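Local coordinates for CELL WALL surface anchor family protein (Streptococcus pneumoniae, PDB 2X9Z) that forms the backbone of the pneumococcal pilus as its repeating subunit, and so probably supports the presentation of adhesins on the cell surface, at residues A1-D6 against F136-N141; V39-A44 against N107-V112. The protein carries 1 engineered substitution. One frame throughout, in Å; residues are numbered along the deposited sequence.

Contact 1 of 2, residues A1-D6 against F136-N141; sequences AKPKID and FNYGNN
Pro3 and Ile5 lie against Phe136 and Tyr138 where the two sheets of a beta-sandwich face each other, and the contact illustrates how the start of an edge strand can be packed on the opposite sheet mainly by apolar side-chain contacts, with no hydrogen bond between the segments. Strand 4-9, which Pro3 immediately precedes, forms the edge of one sheet; strand 130-139 runs inside the other. Along the latter, Phe136 comes first. Its CB is met by CD1 of Ile5 at 3.9 Å, the isoleucine reaching across because CG1 stands anti to the backbone N (chi1 -169°) and CD1 carries on in the same extended line. The Phe136 ring then offers an edge to Pro3, with CE2 4.0 Å from the proline CG, which lies near the ring plane. Trp53, on the neighbouring strand 50-57, also meets this ring, while Ile5 touches both Trp53 and Leu251. Two residues further on, Tyr138 again points at segment 1-6, and the carbonyl O of Phe136 lies in plane at its ring's edge. Tyr48 packs against both Tyr138 and Pro3. One proline thus meets two aromatic rings in different ways: at the edge of Phe136, but over a face of Tyr138. This second approach is a CH-pi contact, in which Pro3 CG sits 3.7 Å from the ring centroid, 18° off the normal, and Pro3 CD closes to 3.4 Å from Tyr138 OH.

Contact 2 of 2, residues V39-A44 against N107-V112; sequences VTKIPA and NAEKTV
Lys41 and Thr111 sit opposite one another as a non-hydrogen-bonded pair in an antiparallel sheet, a worked case of a cross-strand pair joined through its side chains. The flanking pairs, Thr40 with Val112 and Ile42 with Lys110, are hydrogen-bonded, each by two N-H...O=C bonds; the one from Ile42 N to Lys110 O is 2.8 Å long and nearly straight at 173°. Lys41 starts among the atoms of Glu109, its CB 3.5 Å from OE2 of that carboxylate and its CG rather farther off. A bend at chi2 (-74°) turns the chain along the threonine, so that CD passes 3.3 Å from Thr111 OG1 while lying 3.8 Å from Glu109 OE1. CE continues beside the same hydroxyl, and NZ ends the run by donating a hydrogen bond to Thr111 OG1 at 2.8 Å. Glu109 OE1 remains 4.7 Å from Lys41 NZ, a distance at which attraction may persist without a salt bridge; OE2 of Glu109 is instead paired with Lys4. On the other face, Ile42 CD1 touches Val112 CG2 at 4.0 Å, and a water bridges Thr40 OG1 to the Val112 carbonyl. That hydroxyl is also hydrogen-bonded to NE1 of Trp53 on strand 50-57 of the facing sheet. Within its own sheet, strand 33-42 lies between strands 4-9 and 110-120, and the latter has strand 61-72 on its far flank, where Val112 packs on Val70 and Lys110 on Val72.

The two contacts, centred about 10 Å apart, illustrate two complementary kinds of join in a beta-sandwich: contact 2 joins neighbouring strands within one sheet, and contact 1 joins that sheet to its partner. Strands 4-9, 33-42 and 110-120 are successive members of the first sheet, whereas strand 130-139 belongs to the second. Along the chain the segments come as 1-6, 39-44, 107-112 and 136-141, so both segments of contact 2 fall between the two segments of contact 1. The two meet directly: Lys4 O lies 2.8 Å from Lys41 N, a probable hydrogen bond. The first strand of this fragment is therefore built into the sheet edge as well as packed across the sandwich.

Contact 1 of 2, residues A1-D6 against F136-N141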
loop_
_atom_site.group_PDB
_atom_site.type_symbol
_atom_site.label_atom_id
_atom_site.label_comp_id
_atom_site.label_asym_id
_atom_site.label_seq_id
_atom_site.Cartn_x
_atom_site.Cartn_y
_atom_site.Cartn_z
ATOM N N ALA A 1 -8.025 -1.225 20.974
ATOM C CA ALA A 1 -7.236 -2.295 20.369
ATOM C C ALA A 1 -7.086 -2.076 18.870
ATOM O O ALA A 1 -8.066 -1.832 18.167
ATOM C CB ALA A 1 -7.869 -3.652 20.646
ATOM N N LYS A 2 -5.852 -2.173 18.387
ATOM C CA LYS A 2 -5.547 -1.921 16.987
ATOM C C LYS A 2 -5.683 -3.174 16.131
ATOM O O LYS A 2 -5.438 -4.287 16.593
ATOM C CB LYS A 2 -4.128 -1.370 16.857
ATOM C CG LYS A 2 -3.947 0.008 17.474
ATOM C CD LYS A 2 -2.557 0.195 18.067
ATOM C CE LYS A 2 -1.453 -0.053 17.048
ATOM N NZ LYS A 2 -1.177 -1.504 16.843
ATOM N N PRO A 3 -6.078 -2.993 14.868
ATOM C CA PRO A 3 -6.030 -4.121 13.936
ATOM C C PRO A 3 -4.573 -4.487 13.650
ATOM O O PRO A 3 -3.676 -3.679 13.907
ATOM C CB PRO A 3 -6.734 -3.577 12.690
ATOM C CG PRO A 3 -6.597 -2.086 12.760
ATOM C CD PRO A 3 -6.407 -1.715 14.211
ATOM N N LYS A 4 -4.344 -5.700 13.157
ATOM C CA LYS A 4 -2.998 -6.170 12.832
ATOM C C LYS A 4 -2.998 -6.722 11.423
ATOM O O LYS A 4 -4.023 -7.199 10.949
ATOM C CB LYS A 4 -2.564 -7.258 13.815
ATOM C CG LYS A 4 -2.490 -6.789 15.266
ATOM C CD LYS A 4 -1.938 -7.876 16.180
ATOM C CE LYS A 4 -2.806 -9.121 16.155
ATOM N NZ LYS A 4 -4.155 -8.885 16.731
ATOM N N ILE A 5 -1.854 -6.665 10.752
ATOM C CA ILE A 5 -1.781 -7.099 9.360
ATOM C C ILE A 5 -0.446 -7.740 9.026
ATOM O O ILE A 5 0.571 -7.423 9.637
ATOM C CB ILE A 5 -2.031 -5.909 8.400
ATOM C CG1 ILE A 5 -2.236 -6.383 6.959
ATOM C CG2 ILE A 5 -0.902 -4.892 8.495
ATOM C CD1 ILE A 5 -2.832 -5.317 6.073
ATOM N N ASP A 6 -0.469 -8.655 8.066
ATOM C CA ASP A 6 0.760 -9.183 7.511
ATOM C C ASP A 6 0.540 -9.481 6.035
ATOM O O ASP A 6 -0.587 -9.764 5.606
ATOM C CB ASP A 6 1.186 -10.452 8.243
ATOM C CG ASP A 6 2.586 -10.904 7.850
ATOM O OD1 ASP A 6 3.455 -10.041 7.576
ATOM O OD2 ASP A 6 2.821 -12.129 7.813
ATOM N N PHE A 136 -3.472 -0.845 5.012
ATOM C CA PHE A 136 -4.833 -0.985 5.505
ATOM C C PHE A 136 -5.230 0.379 6.044
ATOM O O PHE A 136 -4.669 0.851 7.039
ATOM C CB PHE A 136 -4.936 -2.055 6.593
ATOM C CG PHE A 136 -6.330 -2.251 7.125
ATOM C CD1 PHE A 136 -7.379 -2.557 6.267
ATOM C CD2 PHE A 136 -6.593 -2.132 8.484
ATOM C CE1 PHE A 136 -8.664 -2.741 6.749
ATOM C CE2 PHE A 136 -7.879 -2.320 8.974
ATOM C CZ PHE A 136 -8.911 -2.625 8.104
ATOM N N ASN A 137 -6.162 1.019 5.347
ATOM C CA ASN A 137 -6.650 2.344 5.704
ATOM C C ASN A 137 -8.003 2.188 6.350
ATOM O O ASN A 137 -8.941 1.685 5.728
ATOM C CB ASN A 137 -6.742 3.214 4.459
ATOM C CG ASN A 137 -5.437 3.238 3.698
ATOM O OD1 ASN A 137 -4.524 4.026 4.014
ATOM N ND2 ASN A 137 -5.315 2.355 2.712
ATOM N N TYR A 138 -8.095 2.595 7.608
ATOM C CA TYR A 138 -9.280 2.314 8.404
ATOM C C TYR A 138 -9.545 3.437 9.400
ATOM O O TYR A 138 -8.699 4.304 9.621
ATOM C CB TYR A 138 -9.087 0.994 9.165
ATOM C CG TYR A 138 -8.182 1.135 10.372
ATOM C CD1 TYR A 138 -6.797 1.185 10.234
ATOM C CD2 TYR A 138 -8.714 1.219 11.653
ATOM C CE1 TYR A 138 -5.970 1.322 11.342
ATOM C CE2 TYR A 138 -7.897 1.357 12.764
ATOM C CZ TYR A 138 -6.526 1.411 12.606
ATOM O OH TYR A 138 -5.718 1.540 13.720
ATOM N N GLY A 139 -10.710 3.399 10.025
ATOM C CA GLY A 139 -11.007 4.326 11.093
ATOM C C GLY A 139 -12.484 4.372 11.380
ATOM O O GLY A 139 -13.291 3.788 10.652
ATOM N N ASN A 140 -12.835 5.066 12.455
ATOM C CA ASN A 140 -14.230 5.259 12.816
ATOM C C ASN A 140 -14.902 6.342 11.971
ATOM O O ASN A 140 -16.132 6.457 11.965
ATOM C CB ASN A 140 -14.343 5.591 14.302
ATOM C CG ASN A 140 -14.022 4.403 15.194
ATOM O OD1 ASN A 140 -13.645 3.330 14.721
ATOM N ND2 ASN A 140 -14.182 4.591 16.497
ATOM N N ASN A 141 -14.085 7.153 11.299
ATOM C CA ASN A 141 -14.561 8.099 10.291
ATOM C C ASN A 141 -14.212 7.571 8.907
ATOM O O ASN A 141 -13.302 6.753 8.767
ATOM C CB ASN A 141 -13.901 9.468 10.465
ATOM C CG ASN A 141 -14.085 10.034 11.856
ATOM O OD1 ASN A 141 -15.199 10.096 12.382
ATOM N ND2 ASN A 141 -12.987 10.465 12.456
#

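Contact 2 of 2, residues V39-A44 against N107-V112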
loop_
_atom_site.group_PDB
_atom_site.type_symbol
_atom_site.label_atom_id
_atom_site.label_comp_id
_atom_site.label_asym_id
_atom_site.label_seq_id
_atom_site.Cartn_x
_atom_site.Cartn_y
_atom_site.Cartn_z
ATOM N N VAL A 39 -3.274 -10.872 5.287
ATOM C CA VAL A 39 -4.120 -11.314 6.387
ATOM C C VAL A 39 -4.239 -10.185 7.407
ATOM O O VAL A 39 -3.220 -9.629 7.844
ATOM C CB VAL A 39 -3.547 -12.579 7.065
ATOM C CG1 VAL A 39 -4.341 -12.923 8.307
ATOM C CG2 VAL A 39 -3.524 -13.752 6.081
ATOM N N THR A 40 -5.475 -9.838 7.762
ATOM C CA THR A 40 -5.740 -8.730 8.677
ATOM C C THR A 40 -6.630 -9.200 9.815
ATOM O O THR A 40 -7.632 -9.881 9.590
ATOM C CB THR A 40 -6.431 -7.557 7.941
ATOM O OG1 THR A 40 -5.671 -7.231 6.773
ATOM C CG2 THR A 40 -6.522 -6.331 8.839
ATOM N N LYS A 41 -6.247 -8.849 11.037
ATOM C CA LYS A 41 -7.032 -9.170 12.216
ATOM C C LYS A 41 -7.737 -7.910 12.690
ATOM O O LYS A 41 -7.091 -6.919 13.022
ATOM C CB LYS A 41 -6.127 -9.679 13.340
ATOM C CG LYS A 41 -5.299 -10.890 12.985
ATOM C CD LYS A 41 -6.127 -12.151 12.938
ATOM C CE LYS A 41 -5.237 -13.362 12.687
ATOM N NZ LYS A 41 -6.016 -14.633 12.614
ATOM N N ILE A 42 -9.060 -7.960 12.721
ATOM C CA ILE A 42 -9.863 -6.837 13.178
ATOM C C ILE A 42 -10.373 -7.164 14.575
ATOM O O ILE A 42 -10.911 -8.246 14.802
ATOM C CB ILE A 42 -11.021 -6.575 12.193
ATOM C CG1 ILE A 42 -10.440 -6.109 10.848
ATOM C CG2 ILE A 42 -12.031 -5.563 12.757
ATOM C CD1 ILE A 42 -11.461 -5.840 9.787
ATOM N N PRO A 43 -10.171 -6.243 15.529
ATOM C CA PRO A 43 -10.497 -6.527 16.932
ATOM C C PRO A 43 -12.000 -6.711 17.169
ATOM O O PRO A 43 -12.829 -6.233 16.392
ATOM C CB PRO A 43 -9.997 -5.275 17.671
ATOM C CG PRO A 43 -9.102 -4.569 16.719
ATOM C CD PRO A 43 -9.615 -4.894 15.352
ATOM N N ALA A 44 -12.351 -7.411 18.242
ATOM C CA ALA A 44 -13.749 -7.477 18.673
ATOM C C ALA A 44 -14.331 -6.078 18.904
ATOM O O ALA A 44 -13.618 -5.147 19.303
ATOM C CB ALA A 44 -13.878 -8.319 19.936
ATOM N N ASN A 107 -18.029 -10.364 18.478
ATOM C CA ASN A 107 -17.609 -10.656 19.850
ATOM C C ASN A 107 -16.216 -11.269 19.983
ATOM O O ASN A 107 -15.732 -11.509 21.091
ATOM C CB ASN A 107 -18.675 -11.471 20.604
ATOM C CG ASN A 107 -18.490 -12.979 20.480
ATOM O OD1 ASN A 107 -17.819 -13.475 19.574
ATOM N ND2 ASN A 107 -19.106 -13.718 21.402
ATOM N N ALA A 108 -15.569 -11.485 18.844
ATOM C CA ALA A 108 -14.214 -12.014 18.800
ATOM C C ALA A 108 -13.487 -11.387 17.624
ATOM O O ALA A 108 -14.109 -10.851 16.711
ATOM C CB ALA A 108 -14.231 -13.535 18.662
ATOM N N GLU A 109 -12.165 -11.470 17.647
ATOM C CA GLU A 109 -11.333 -11.027 16.543
ATOM C C GLU A 109 -11.788 -11.683 15.238
ATOM O O GLU A 109 -12.103 -12.875 15.219
ATOM C CB GLU A 109 -9.894 -11.429 16.844
ATOM C CG GLU A 109 -8.828 -10.741 16.037
ATOM C CD GLU A 109 -7.446 -11.176 16.484
ATOM O OE1 GLU A 109 -7.208 -12.399 16.551
ATOM O OE2 GLU A 109 -6.608 -10.303 16.785
ATOM N N LYS A 110 -11.819 -10.905 14.160
ATOM C CA LYS A 110 -12.209 -11.407 12.843
ATOM C C LYS A 110 -10.996 -11.364 11.924
ATOM O O LYS A 110 -10.203 -10.417 11.967
ATOM C CB LYS A 110 -13.349 -10.573 12.241
ATOM C CG LYS A 110 -14.638 -10.557 13.066
ATOM C CD LYS A 110 -15.248 -11.945 13.249
ATOM C CE LYS A 110 -16.253 -12.259 12.164
ATOM N NZ LYS A 110 -16.771 -13.658 12.243
ATOM N N THR A 111 -10.839 -12.391 11.100
ATOM C CA THR A 111 -9.684 -12.479 10.221
ATOM C C THR A 111 -10.088 -12.313 8.771
ATOM O O THR A 111 -10.829 -13.136 8.230
ATOM C CB THR A 111 -8.991 -13.836 10.374
ATOM O OG1 THR A 111 -8.559 -13.993 11.732
ATOM C CG2 THR A 111 -7.792 -13.933 9.452
ATOM N N VAL A 112 -9.585 -11.257 8.136
ATOM C CA VAL A 112 -9.818 -11.042 6.711
ATOM C C VAL A 112 -8.608 -11.554 5.950
ATOM O O VAL A 112 -7.481 -11.240 6.313
ATOM C CB VAL A 112 -10.023 -9.545 6.373
ATOM C CG1 VAL A 112 -10.365 -9.381 4.894
ATOM C CG2 VAL A 112 -11.118 -8.943 7.239
HETATM O O HOH W 1 -6.566 -8.835 4.722
HETATM O O HOH W 2 -13.929 -8.471 15.383
#